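PDB 2WY3: protein UL16 from Human herpesvirus 5 strain ad169, which helps the virus escape host immunity by keeping ULBP ligands inside the infected cell and blocking their interaction with the NK-cell receptor KLRK1. Local coordinates for residues I35-V43 with C114-I125; F76-D86 with L98-T108. All blocks are in the same frame, centred on the assembly; numbering follows the deposited sequence.

Contact 1 (I35-V43 with C114-I125); sequences ISICYYENV and CLRCENGTTKII. With NAG (2-acetamido-2-deoxy-beta-D-glucopyranose), chain I.
The terminal methyl of I125 sits over the middle of the Y40 ring, with CD1 3.6 Å from the ring centroid and 12° off its normal, a CH-pi contact. The two side chains cross almost perpendicularly, and the same I125 CD1 also touches the backbone O of Y39 at 3.4 Å. Along the ring's edge runs the extended chain of R116, whose CD approaches Y40 CD1 at 3.8 Å; R116 and Y40 pass one another head to tail, each reaching toward the other's strand. A chi1 of -71°, which turns the Y40 ring away from its own carbonyl, lets the phenol reach across the interface, and its OH gives a hydrogen bond to L115 O (2.7 Å), coming from above that carbonyl's plane. At the tip of R116, the guanidinium takes the backbone O of E41 end-on with both terminal nitrogens, NH2 at 2.9 Å and NH1 at 3.0 Å, the oxygen lying in the guanidinium plane. NE is paired in a salt bridge with E47. Further along, the C38 SG–C114 SG disulfide (2.0 Å) joins the strands covalently. Strands 35-41 and 114-118 run nearly parallel (19°) but belong to different sheets, consistent with the inter-sheet disulfide of an immunoglobulin-like sandwich, with a tyrosine packed beside it. Just past the strand end, N42 carries an N-linked glycan. Two bonds to E41 O and the salt bridge to E47 together should limit rotation of the guanidinium, while the buried Y40 hydroxyl is bonded to a main-chain oxygen.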
loop_
_atom_site.group_PDB
_atom_site.type_symbol
_atom_site.label_atom_id
_atom_site.label_comp_id
_atom_site.label_asym_id
_atom_site.label_seq_id
_atom_site.Cartn_x
_atom_site.Cartn_y
_atom_site.Cartn_z
ATOM N N ILE B 35 3.343 -9.035 5.284
ATOM C CA ILE B 35 2.697 -8.119 4.354
ATOM C C ILE B 35 3.201 -8.441 2.951
ATOM O O ILE B 35 4.372 -8.225 2.632
ATOM C CB ILE B 35 3.039 -6.654 4.678
ATOM C CG1 ILE B 35 2.499 -6.287 6.064
ATOM C CG2 ILE B 35 2.464 -5.716 3.600
ATOM C CD1 ILE B 35 2.842 -4.858 6.493
ATOM N N SER B 36 2.301 -8.981 2.138
ATOM C CA SER B 36 2.566 -9.273 0.744
ATOM C C SER B 36 1.712 -8.348 -0.104
ATOM O O SER B 36 0.504 -8.225 0.125
ATOM C CB SER B 36 2.221 -10.745 0.475
ATOM O OG SER B 36 1.807 -10.972 -0.858
ATOM N N ILE B 37 2.348 -7.663 -1.049
ATOM C CA ILE B 37 1.646 -6.754 -1.949
ATOM C C ILE B 37 2.070 -7.087 -3.379
ATOM O O ILE B 37 3.149 -6.695 -3.820
ATOM C CB ILE B 37 1.983 -5.283 -1.643
ATOM C CG1 ILE B 37 1.732 -4.991 -0.155
ATOM C CG2 ILE B 37 1.157 -4.363 -2.550
ATOM C CD1 ILE B 37 2.277 -3.641 0.349
ATOM N N CYS B 38 1.229 -7.815 -4.100
ATOM C CA CYS B 38 1.605 -8.285 -5.425
ATOM C C CYS B 38 1.027 -7.443 -6.555
ATOM O O CYS B 38 -0.118 -7.017 -6.495
ATOM C CB CYS B 38 1.212 -9.736 -5.555
ATOM S SG CYS B 38 2.218 -10.720 -4.401
ATOM N N TYR B 39 1.849 -7.230 -7.572
ATOM C CA TYR B 39 1.629 -6.228 -8.596
ATOM C C TYR B 39 1.243 -6.879 -9.917
ATOM O O TYR B 39 2.047 -7.606 -10.513
ATOM C CB TYR B 39 2.969 -5.503 -8.728
ATOM C CG TYR B 39 3.033 -4.231 -9.519
ATOM C CD1 TYR B 39 3.170 -3.005 -8.872
ATOM C CD2 TYR B 39 3.039 -4.244 -10.900
ATOM C CE1 TYR B 39 3.279 -1.825 -9.582
ATOM C CE2 TYR B 39 3.146 -3.060 -11.627
ATOM C CZ TYR B 39 3.266 -1.856 -10.957
ATOM O OH TYR B 39 3.381 -0.684 -11.669
ATOM N N TYR B 40 0.017 -6.629 -10.369
ATOM C CA TYR B 40 -0.509 -7.250 -11.590
ATOM C C TYR B 40 -0.867 -6.191 -12.622
ATOM O O TYR B 40 -1.767 -5.386 -12.397
ATOM C CB TYR B 40 -1.807 -8.007 -11.281
ATOM C CG TYR B 40 -1.669 -9.276 -10.466
ATOM C CD1 TYR B 40 -1.713 -10.528 -11.078
ATOM C CD2 TYR B 40 -1.534 -9.221 -9.083
ATOM C CE1 TYR B 40 -1.620 -11.694 -10.326
ATOM C CE2 TYR B 40 -1.423 -10.368 -8.329
ATOM C CZ TYR B 40 -1.459 -11.603 -8.948
ATOM O OH TYR B 40 -1.360 -12.738 -8.185
ATOM N N GLU B 41 -0.201 -6.208 -13.769
ATOM C CA GLU B 41 -0.575 -5.298 -14.851
ATOM C C GLU B 41 -1.631 -5.922 -15.758
ATOM O O GLU B 41 -1.644 -7.139 -15.956
ATOM C CB GLU B 41 0.672 -4.942 -15.676
ATOM C CG GLU B 41 1.740 -4.291 -14.813
ATOM C CD GLU B 41 3.021 -3.977 -15.549
ATOM O OE1 GLU B 41 3.701 -4.923 -15.994
ATOM O OE2 GLU B 41 3.354 -2.778 -15.654
ATOM N N ASN B 42 -2.529 -5.069 -16.249
ATOM C CA ASN B 42 -3.508 -5.420 -17.279
ATOM C C ASN B 42 -4.380 -6.636 -16.959
ATOM O O ASN B 42 -4.570 -7.529 -17.787
ATOM C CB ASN B 42 -2.814 -5.588 -18.631
ATOM C CG ASN B 42 -2.406 -4.257 -19.245
ATOM O OD1 ASN B 42 -2.614 -3.196 -18.653
ATOM N ND2 ASN B 42 -1.830 -4.307 -20.441
ATOM N N VAL B 43 -4.920 -6.649 -15.748
ATOM C CA VAL B 43 -5.840 -7.694 -15.322
ATOM C C VAL B 43 -7.158 -7.522 -16.065
ATOM O O VAL B 43 -7.704 -6.423 -16.102
ATOM C CB VAL B 43 -6.087 -7.620 -13.804
ATOM C CG1 VAL B 43 -7.134 -8.651 -13.372
ATOM C CG2 VAL B 43 -4.775 -7.851 -13.056
ATOM N N CYS B 114 2.030 -15.415 -4.978
ATOM C CA CYS B 114 1.057 -14.681 -5.790
ATOM C C CYS B 114 1.011 -15.285 -7.174
ATOM O O CYS B 114 2.024 -15.333 -7.873
ATOM C CB CYS B 114 1.423 -13.210 -5.877
ATOM S SG CYS B 114 1.179 -12.426 -4.251
ATOM N N LEU B 115 -0.182 -15.731 -7.569
ATOM C CA LEU B 115 -0.346 -16.618 -8.707
ATOM C C LEU B 115 -0.937 -15.892 -9.886
ATOM O O LEU B 115 -1.731 -14.974 -9.710
ATOM C CB LEU B 115 -1.323 -17.747 -8.352
ATOM C CG LEU B 115 -1.003 -18.588 -7.114
ATOM C CD1 LEU B 115 -2.055 -19.695 -6.965
ATOM C CD2 LEU B 115 0.390 -19.175 -7.231
ATOM N N ARG B 116 -0.553 -16.329 -11.079
ATOM C CA ARG B 116 -1.188 -15.887 -12.323
ATOM C C ARG B 116 -1.053 -16.968 -13.374
ATOM O O ARG B 116 -0.034 -17.647 -13.447
ATOM C CB ARG B 116 -0.535 -14.611 -12.866
ATOM C CG ARG B 116 -1.437 -13.862 -13.860
ATOM C CD ARG B 116 -0.876 -12.497 -14.249
ATOM N NE ARG B 116 -1.927 -11.708 -14.909
ATOM C CZ ARG B 116 -1.818 -10.425 -15.226
ATOM N NH1 ARG B 116 -0.696 -9.763 -14.955
ATOM N NH2 ARG B 116 -2.831 -9.808 -15.815
ATOM N N CYS B 117 -2.055 -17.067 -14.235
ATOM C CA CYS B 117 -2.014 -18.008 -15.346
ATOM C C CYS B 117 -1.497 -17.315 -16.604
ATOM O O CYS B 117 -2.015 -16.274 -16.994
ATOM C CB CYS B 117 -3.415 -18.567 -15.586
ATOM S SG CYS B 117 -3.503 -19.863 -16.830
ATOM N N GLU B 118 -0.477 -17.886 -17.232
ATOM C CA GLU B 118 0.026 -17.336 -18.483
ATOM C C GLU B 118 0.177 -18.478 -19.484
ATOM O O GLU B 118 0.779 -19.509 -19.177
ATOM C CB GLU B 118 1.361 -16.618 -18.273
ATOM C CG GLU B 118 2.005 -16.164 -19.584
ATOM C CD GLU B 118 3.472 -15.782 -19.439
ATOM O OE1 GLU B 118 3.928 -15.538 -18.300
ATOM O OE2 GLU B 118 4.173 -15.721 -20.472
ATOM N N ASN B 119 -0.393 -18.306 -20.672
ATOM C CA ASN B 119 -0.348 -19.355 -21.681
ATOM C C ASN B 119 -0.789 -20.693 -21.107
ATOM O O ASN B 119 -0.241 -21.735 -21.466
ATOM C CB ASN B 119 1.067 -19.500 -22.252
ATOM C CG ASN B 119 1.565 -18.237 -22.920
ATOM O OD1 ASN B 119 0.797 -17.298 -23.149
ATOM N ND2 ASN B 119 2.860 -18.204 -23.239
ATOM N N GLY B 120 -1.758 -20.667 -20.196
ATOM C CA GLY B 120 -2.280 -21.898 -19.634
ATOM C C GLY B 120 -1.354 -22.632 -18.680
ATOM O O GLY B 120 -1.563 -23.815 -18.394
ATOM N N THR B 121 -0.331 -21.944 -18.183
ATOM C CA THR B 121 0.516 -22.499 -17.131
ATOM C C THR B 121 0.542 -21.587 -15.903
ATOM O O THR B 121 0.453 -20.369 -16.025
ATOM C CB THR B 121 1.961 -22.719 -17.615
ATOM O OG1 THR B 121 2.712 -23.382 -16.589
ATOM C CG2 THR B 121 2.626 -21.393 -17.939
ATOM N N THR B 122 0.662 -22.187 -14.725
ATOM C CA THR B 122 0.725 -21.417 -13.487
ATOM C C THR B 122 2.071 -20.707 -13.333
ATOM O O THR B 122 3.135 -21.332 -13.426
ATOM C CB THR B 122 0.456 -22.320 -12.268
ATOM O OG1 THR B 122 -0.837 -22.924 -12.407
ATOM C CG2 THR B 122 0.487 -21.511 -10.991
ATOM N N LYS B 123 2.017 -19.396 -13.109
ATOM C CA LYS B 123 3.218 -18.607 -12.819
ATOM C C LYS B 123 3.142 -18.097 -11.397
ATOM O O LYS B 123 2.049 -17.921 -10.854
ATOM C CB LYS B 123 3.300 -17.392 -13.744
ATOM C CG LYS B 123 3.059 -17.717 -15.204
ATOM C CD LYS B 123 4.162 -18.592 -15.756
ATOM C CE LYS B 123 5.388 -17.776 -16.119
ATOM N NZ LYS B 123 6.387 -18.596 -16.871
ATOM N N ILE B 124 4.299 -17.853 -10.789
ATOM C CA ILE B 124 4.323 -17.194 -9.502
ATOM C C ILE B 124 5.004 -15.859 -9.689
ATOM O O ILE B 124 6.199 -15.804 -9.995
ATOM C CB ILE B 124 5.071 -18.013 -8.435
ATOM C CG1 ILE B 124 4.326 -19.328 -8.174
ATOM C CG2 ILE B 124 5.180 -17.194 -7.152
ATOM C CD1 ILE B 124 5.100 -20.325 -7.280
ATOM N N ILE B 125 4.248 -14.776 -9.573
ATOM C CA ILE B 125 4.868 -13.476 -9.869
ATOM C C ILE B 125 5.704 -12.980 -8.698
ATOM O O ILE B 125 6.690 -12.255 -8.877
ATOM C CB ILE B 125 3.846 -12.420 -10.323
ATOM C CG1 ILE B 125 2.868 -12.077 -9.204
ATOM C CG2 ILE B 125 3.093 -12.906 -11.554
ATOM C CD1 ILE B 125 1.959 -10.906 -9.574
HETATM C C1 NAG I . -1.522 -2.964 -20.854
HETATM C C2 NAG I . -0.058 -3.102 -21.257
HETATM C C3 NAG I . 0.459 -1.870 -21.988
HETATM C C4 NAG I . -0.519 -1.431 -23.066
HETATM C C5 NAG I . -1.918 -1.285 -22.480
HETATM C C6 NAG I . -2.915 -0.857 -23.551
HETATM C C7 NAG I . 1.538 -4.364 -19.932
HETATM C C8 NAG I . 2.650 -4.223 -18.936
HETATM N N2 NAG I . 0.736 -3.313 -20.066
HETATM O O3 NAG I . 1.710 -2.160 -22.572
HETATM O O4 NAG I . -0.107 -0.195 -23.606
HETATM O O5 NAG I . -2.340 -2.510 -21.912
HETATM O O6 NAG I . -3.098 -1.917 -24.464
HETATM O O7 NAG I . 1.396 -5.403 -20.576
#

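Contact 2 (F76-D86 with L98-T108); sequences FSDITTNILQD and LYTSRMVTNLT. With NAG (2-acetamido-2-deoxy-beta-D-glucopyranose), chain M.
R102 lies beside N82 on one face of an antiparallel beta hairpin, strands 82-89 and 95-102, within the three-stranded sheet of the chain. The backbone pairing carries a classic beta bulge: S101 O accepts from both I83 N (2.7 Å) and L84 N (3.1 Å), reached from the same face of its plane, and the register moves by one residue there. S101 N returns a bond to L84 O, Y99 and D86 form the next hydrogen-bonded pair, and M103 N binds T81 O beyond the bulge.

Among the polar side chains, R102 NE donates to N82 OD1 at 2.9 Å, nearly in line with the amide C=O. The R102 chain bends at chi3 (86°), which turns the guanidinium so that the F76 ring, by its CD2, lies over one of its faces, 3.5 Å above the plane. T108 CG2 and T81 OG1 lie on the opposite side. Outside the two segments R102 also makes a cation-pi contact with F53, and NH1 bonds to Y112 OH. Q85 OE1 accepts from F76 N, which ties the incoming loop to the strand, while Q85 NE2 bonds to N75.

Apolar packing includes the face that bears L84 and Y99, where D86 and Y99 also carry polar groups that bond to a bound partner protein. There L84 CD2 presses against Y99 CB at 3.4 Å.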
loop_
_atom_site.group_PDB
_atom_site.type_symbol
_atom_site.label_atom_id
_atom_site.label_comp_id
_atom_site.label_asym_id
_atom_site.label_seq_id
_atom_site.Cartn_x
_atom_site.Cartn_y
_atom_site.Cartn_z
ATOM N N PHE B 76 -9.270 -17.019 2.329
ATOM C CA PHE B 76 -8.548 -18.023 3.103
ATOM C C PHE B 76 -9.575 -18.759 3.982
ATOM O O PHE B 76 -10.535 -18.153 4.472
ATOM C CB PHE B 76 -7.505 -17.361 4.010
ATOM C CG PHE B 76 -6.191 -17.052 3.333
ATOM C CD1 PHE B 76 -5.705 -17.866 2.319
ATOM C CD2 PHE B 76 -5.425 -15.964 3.753
ATOM C CE1 PHE B 76 -4.472 -17.599 1.710
ATOM C CE2 PHE B 76 -4.202 -15.689 3.168
ATOM C CZ PHE B 76 -3.719 -16.507 2.137
ATOM N N SER B 77 -9.363 -20.055 4.190
ATOM C CA SER B 77 -10.257 -20.858 5.027
ATOM C C SER B 77 -10.266 -20.365 6.472
ATOM O O SER B 77 -11.258 -20.536 7.188
ATOM C CB SER B 77 -9.858 -22.334 4.982
ATOM O OG SER B 77 -8.566 -22.526 5.538
ATOM N N ASP B 78 -9.156 -19.777 6.905
ATOM C CA ASP B 78 -9.065 -19.187 8.235
ATOM C C ASP B 78 -8.701 -17.716 8.136
ATOM O O ASP B 78 -7.550 -17.365 7.848
ATOM C CB ASP B 78 -8.032 -19.920 9.096
ATOM C CG ASP B 78 -8.034 -19.444 10.541
ATOM O OD1 ASP B 78 -8.554 -18.334 10.809
ATOM O OD2 ASP B 78 -7.522 -20.181 11.413
ATOM N N ILE B 79 -9.680 -16.850 8.377
ATOM C CA ILE B 79 -9.458 -15.420 8.219
ATOM C C ILE B 79 -9.214 -14.679 9.529
ATOM O O ILE B 79 -9.087 -13.455 9.528
ATOM C CB ILE B 79 -10.621 -14.741 7.472
ATOM C CG1 ILE B 79 -11.916 -14.819 8.294
ATOM C CG2 ILE B 79 -10.800 -15.373 6.100
ATOM C CD1 ILE B 79 -13.085 -14.107 7.626
ATOM N N THR B 80 -9.125 -15.411 10.638
ATOM C CA THR B 80 -9.025 -14.768 11.951
ATOM C C THR B 80 -7.750 -13.944 12.134
ATOM O O THR B 80 -7.729 -12.983 12.907
ATOM C CB THR B 80 -9.163 -15.780 13.112
ATOM O OG1 THR B 80 -8.169 -16.804 12.990
ATOM C CG2 THR B 80 -10.543 -16.414 13.099
ATOM N N THR B 81 -6.692 -14.321 11.424
ATOM C CA THR B 81 -5.428 -13.594 11.504
ATOM C C THR B 81 -5.294 -12.516 10.431
ATOM O O THR B 81 -4.294 -11.788 10.401
ATOM C CB THR B 81 -4.228 -14.540 11.347
ATOM O OG1 THR B 81 -4.280 -15.148 10.052
ATOM C CG2 THR B 81 -4.253 -15.612 12.418
ATOM N N ASN B 82 -6.287 -12.406 9.555
ATOM C CA ASN B 82 -6.221 -11.432 8.459
ATOM C C ASN B 82 -6.392 -9.980 8.910
ATOM O O ASN B 82 -7.336 -9.657 9.614
ATOM C CB ASN B 82 -7.300 -11.710 7.410
ATOM C CG ASN B 82 -6.982 -12.901 6.524
ATOM O OD1 ASN B 82 -5.925 -13.529 6.639
ATOM N ND2 ASN B 82 -7.912 -13.221 5.635
ATOM N N ILE B 83 -5.494 -9.112 8.457
ATOM C CA ILE B 83 -5.627 -7.668 8.644
ATOM C C ILE B 83 -6.171 -7.079 7.342
ATOM O O ILE B 83 -7.035 -6.184 7.344
ATOM C CB ILE B 83 -4.255 -7.041 8.961
ATOM C CG1 ILE B 83 -3.758 -7.559 10.318
ATOM C CG2 ILE B 83 -4.336 -5.499 8.939
ATOM C CD1 ILE B 83 -2.287 -7.333 10.578
ATOM N N LEU B 84 -5.644 -7.585 6.232
ATOM C CA LEU B 84 -6.097 -7.201 4.905
ATOM C C LEU B 84 -5.943 -8.386 3.961
ATOM O O LEU B 84 -4.903 -9.054 3.947
ATOM C CB LEU B 84 -5.289 -6.024 4.379
ATOM C CG LEU B 84 -5.663 -5.441 3.006
ATOM C CD1 LEU B 84 -7.143 -5.066 2.942
ATOM C CD2 LEU B 84 -4.801 -4.213 2.741
ATOM N N GLN B 85 -6.976 -8.634 3.167
ATOM C CA GLN B 85 -6.954 -9.739 2.213
ATOM C C GLN B 85 -7.867 -9.377 1.041
ATOM O O GLN B 85 -8.974 -9.915 0.898
ATOM C CB GLN B 85 -7.436 -11.024 2.900
ATOM C CG GLN B 85 -7.280 -12.304 2.052
ATOM C CD GLN B 85 -8.520 -13.195 2.148
ATOM O OE1 GLN B 85 -8.521 -14.207 2.853
ATOM N NE2 GLN B 85 -9.586 -12.808 1.439
ATOM N N ASP B 86 -7.400 -8.457 0.205
ATOM C CA ASP B 86 -8.246 -7.878 -0.828
ATOM C C ASP B 86 -7.372 -7.239 -1.890
ATOM O O ASP B 86 -6.166 -7.062 -1.695
ATOM C CB ASP B 86 -9.137 -6.808 -0.175
ATOM C CG ASP B 86 -10.370 -6.462 -1.000
ATOM O OD1 ASP B 86 -10.609 -7.063 -2.069
ATOM O OD2 ASP B 86 -11.116 -5.571 -0.551
ATOM N N LEU B 98 -2.739 -7.076 -5.170
ATOM C CA LEU B 98 -3.362 -7.945 -4.181
ATOM C C LEU B 98 -2.614 -7.776 -2.860
ATOM O O LEU B 98 -1.395 -7.969 -2.800
ATOM C CB LEU B 98 -3.297 -9.410 -4.627
ATOM C CG LEU B 98 -4.087 -9.821 -5.872
ATOM C CD1 LEU B 98 -4.180 -11.338 -5.959
ATOM C CD2 LEU B 98 -5.482 -9.202 -5.857
ATOM N N TYR B 99 -3.343 -7.427 -1.805
ATOM C CA TYR B 99 -2.752 -7.218 -0.486
ATOM C C TYR B 99 -3.091 -8.362 0.436
ATOM O O TYR B 99 -4.262 -8.694 0.605
ATOM C CB TYR B 99 -3.309 -5.940 0.155
ATOM C CG TYR B 99 -2.774 -4.667 -0.426
ATOM C CD1 TYR B 99 -1.812 -3.925 0.254
ATOM C CD2 TYR B 99 -3.227 -4.197 -1.655
ATOM C CE1 TYR B 99 -1.319 -2.747 -0.269
ATOM C CE2 TYR B 99 -2.729 -3.015 -2.190
ATOM C CZ TYR B 99 -1.774 -2.298 -1.485
ATOM O OH TYR B 99 -1.264 -1.133 -2.003
ATOM N N THR B 100 -2.067 -8.961 1.034
ATOM C CA THR B 100 -2.264 -9.955 2.078
ATOM C C THR B 100 -1.458 -9.528 3.299
ATOM O O THR B 100 -0.229 -9.600 3.292
ATOM C CB THR B 100 -1.789 -11.355 1.626
ATOM O OG1 THR B 100 -2.405 -11.692 0.367
ATOM C CG2 THR B 100 -2.149 -12.407 2.684
ATOM N N SER B 101 -2.152 -9.068 4.333
ATOM C CA SER B 101 -1.506 -8.680 5.584
ATOM C C SER B 101 -2.134 -9.487 6.707
ATOM O O SER B 101 -3.352 -9.540 6.830
ATOM C CB SER B 101 -1.686 -7.173 5.831
ATOM O OG SER B 101 -1.152 -6.786 7.088
ATOM N N ARG B 102 -1.302 -10.119 7.526
ATOM C CA ARG B 102 -1.798 -10.976 8.589
ATOM C C ARG B 102 -0.930 -10.824 9.815
ATOM O O ARG B 102 0.244 -10.462 9.708
ATOM C CB ARG B 102 -1.740 -12.447 8.151
ATOM C CG ARG B 102 -2.173 -12.700 6.722
ATOM C CD ARG B 102 -2.136 -14.196 6.412
ATOM N NE ARG B 102 -3.371 -14.868 6.799
ATOM C CZ ARG B 102 -3.549 -16.187 6.797
ATOM N NH1 ARG B 102 -2.554 -17.005 6.462
ATOM N NH2 ARG B 102 -4.724 -16.693 7.149
ATOM N N MET B 103 -1.499 -11.130 10.975
ATOM C CA MET B 103 -0.708 -11.271 12.185
ATOM C C MET B 103 0.242 -12.443 11.987
ATOM O O MET B 103 -0.132 -13.461 11.404
ATOM C CB MET B 103 -1.611 -11.512 13.400
ATOM C CG MET B 103 -2.585 -10.368 13.637
ATOM S SD MET B 103 -3.594 -10.621 15.112
ATOM C CE MET B 103 -4.396 -12.163 14.720
ATOM N N VAL B 104 1.475 -12.286 12.453
ATOM C CA VAL B 104 2.480 -13.332 12.326
ATOM C C VAL B 104 2.449 -14.250 13.548
ATOM O O VAL B 104 2.673 -13.815 14.681
ATOM C CB VAL B 104 3.893 -12.743 12.142
ATOM C CG1 VAL B 104 4.927 -13.856 12.041
ATOM C CG2 VAL B 104 3.934 -11.868 10.892
ATOM N N THR B 105 2.126 -15.515 13.311
ATOM C CA THR B 105 2.002 -16.496 14.378
ATOM C C THR B 105 2.518 -17.832 13.880
ATOM O O THR B 105 2.809 -17.991 12.693
ATOM C CB THR B 105 0.529 -16.718 14.771
ATOM O OG1 THR B 105 -0.140 -17.410 13.708
ATOM C CG2 THR B 105 -0.173 -15.382 15.028
ATOM N N ASN B 106 2.604 -18.797 14.789
ATOM C CA ASN B 106 2.958 -20.160 14.411
ATOM C C ASN B 106 2.019 -20.763 13.355
ATOM O O ASN B 106 2.318 -21.805 12.793
ATOM C CB ASN B 106 3.056 -21.070 15.651
ATOM C CG ASN B 106 1.918 -20.849 16.655
ATOM O OD1 ASN B 106 0.778 -20.539 16.277
ATOM N ND2 ASN B 106 2.227 -21.063 17.945
ATOM N N LEU B 107 0.893 -20.109 13.085
ATOM C CA LEU B 107 -0.065 -20.629 12.103
ATOM C C LEU B 107 -0.076 -19.844 10.792
ATOM O O LEU B 107 -0.768 -20.213 9.846
ATOM C CB LEU B 107 -1.486 -20.680 12.709
ATOM C CG LEU B 107 -1.641 -21.683 13.851
ATOM C CD1 LEU B 107 -3.060 -21.675 14.413
ATOM C CD2 LEU B 107 -1.268 -23.093 13.366
ATOM N N THR B 108 0.688 -18.760 10.719
ATOM C CA THR B 108 0.729 -17.992 9.470
ATOM C C THR B 108 2.132 -17.919 8.865
ATOM O O THR B 108 2.309 -17.338 7.788
ATOM C CB THR B 108 0.173 -16.546 9.637
ATOM O OG1 THR B 108 0.961 -15.833 10.601
ATOM C CG2 THR B 108 -1.300 -16.575 10.090
HETATM C C1 NAG M . 1.162 -20.774 18.890
HETATM C C2 NAG M . 1.541 -21.366 20.257
HETATM C C3 NAG M . 0.561 -20.959 21.355
HETATM C C4 NAG M . 0.351 -19.451 21.350
HETATM C C5 NAG M . -0.012 -18.990 19.939
HETATM C C6 NAG M . -0.166 -17.474 19.840
HETATM C C7 NAG M . 2.734 -23.436 19.906
HETATM C C8 NAG M . 2.728 -24.936 20.007
HETATM N N2 NAG M . 1.601 -22.815 20.218
HETATM O O3 NAG M . 1.078 -21.372 22.605
HETATM O O4 NAG M . -0.673 -19.120 22.270
HETATM O O5 NAG M . 0.995 -19.379 19.018
HETATM O O6 NAG M . -0.656 -17.161 18.549
HETATM O O7 NAG M . 3.739 -22.837 19.527
#

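Overall arrangement
After the short strands 2-3 and 10-13, the chain passes through strand 27-31 into strand 34-41, the first half of contact 1. It then builds strands 49-55, 62-68 and 71-74 of the larger sheet before crossing to the smaller one, where 76-86 and 98-108 close the short hairpin of contact 2. Strands 110-118 and 121-131, joined by a tight turn, then face 34-41 and close contact 1, so contact 2 is nested inside its loop. Strand 95-102 sits between 34-41 and 82-89, with a probable hydrogen bond from T100 N to S36 O (2.8 Å): contact 2 pairs strands within the smaller sheet, while contact 1 joins that sheet to the larger one.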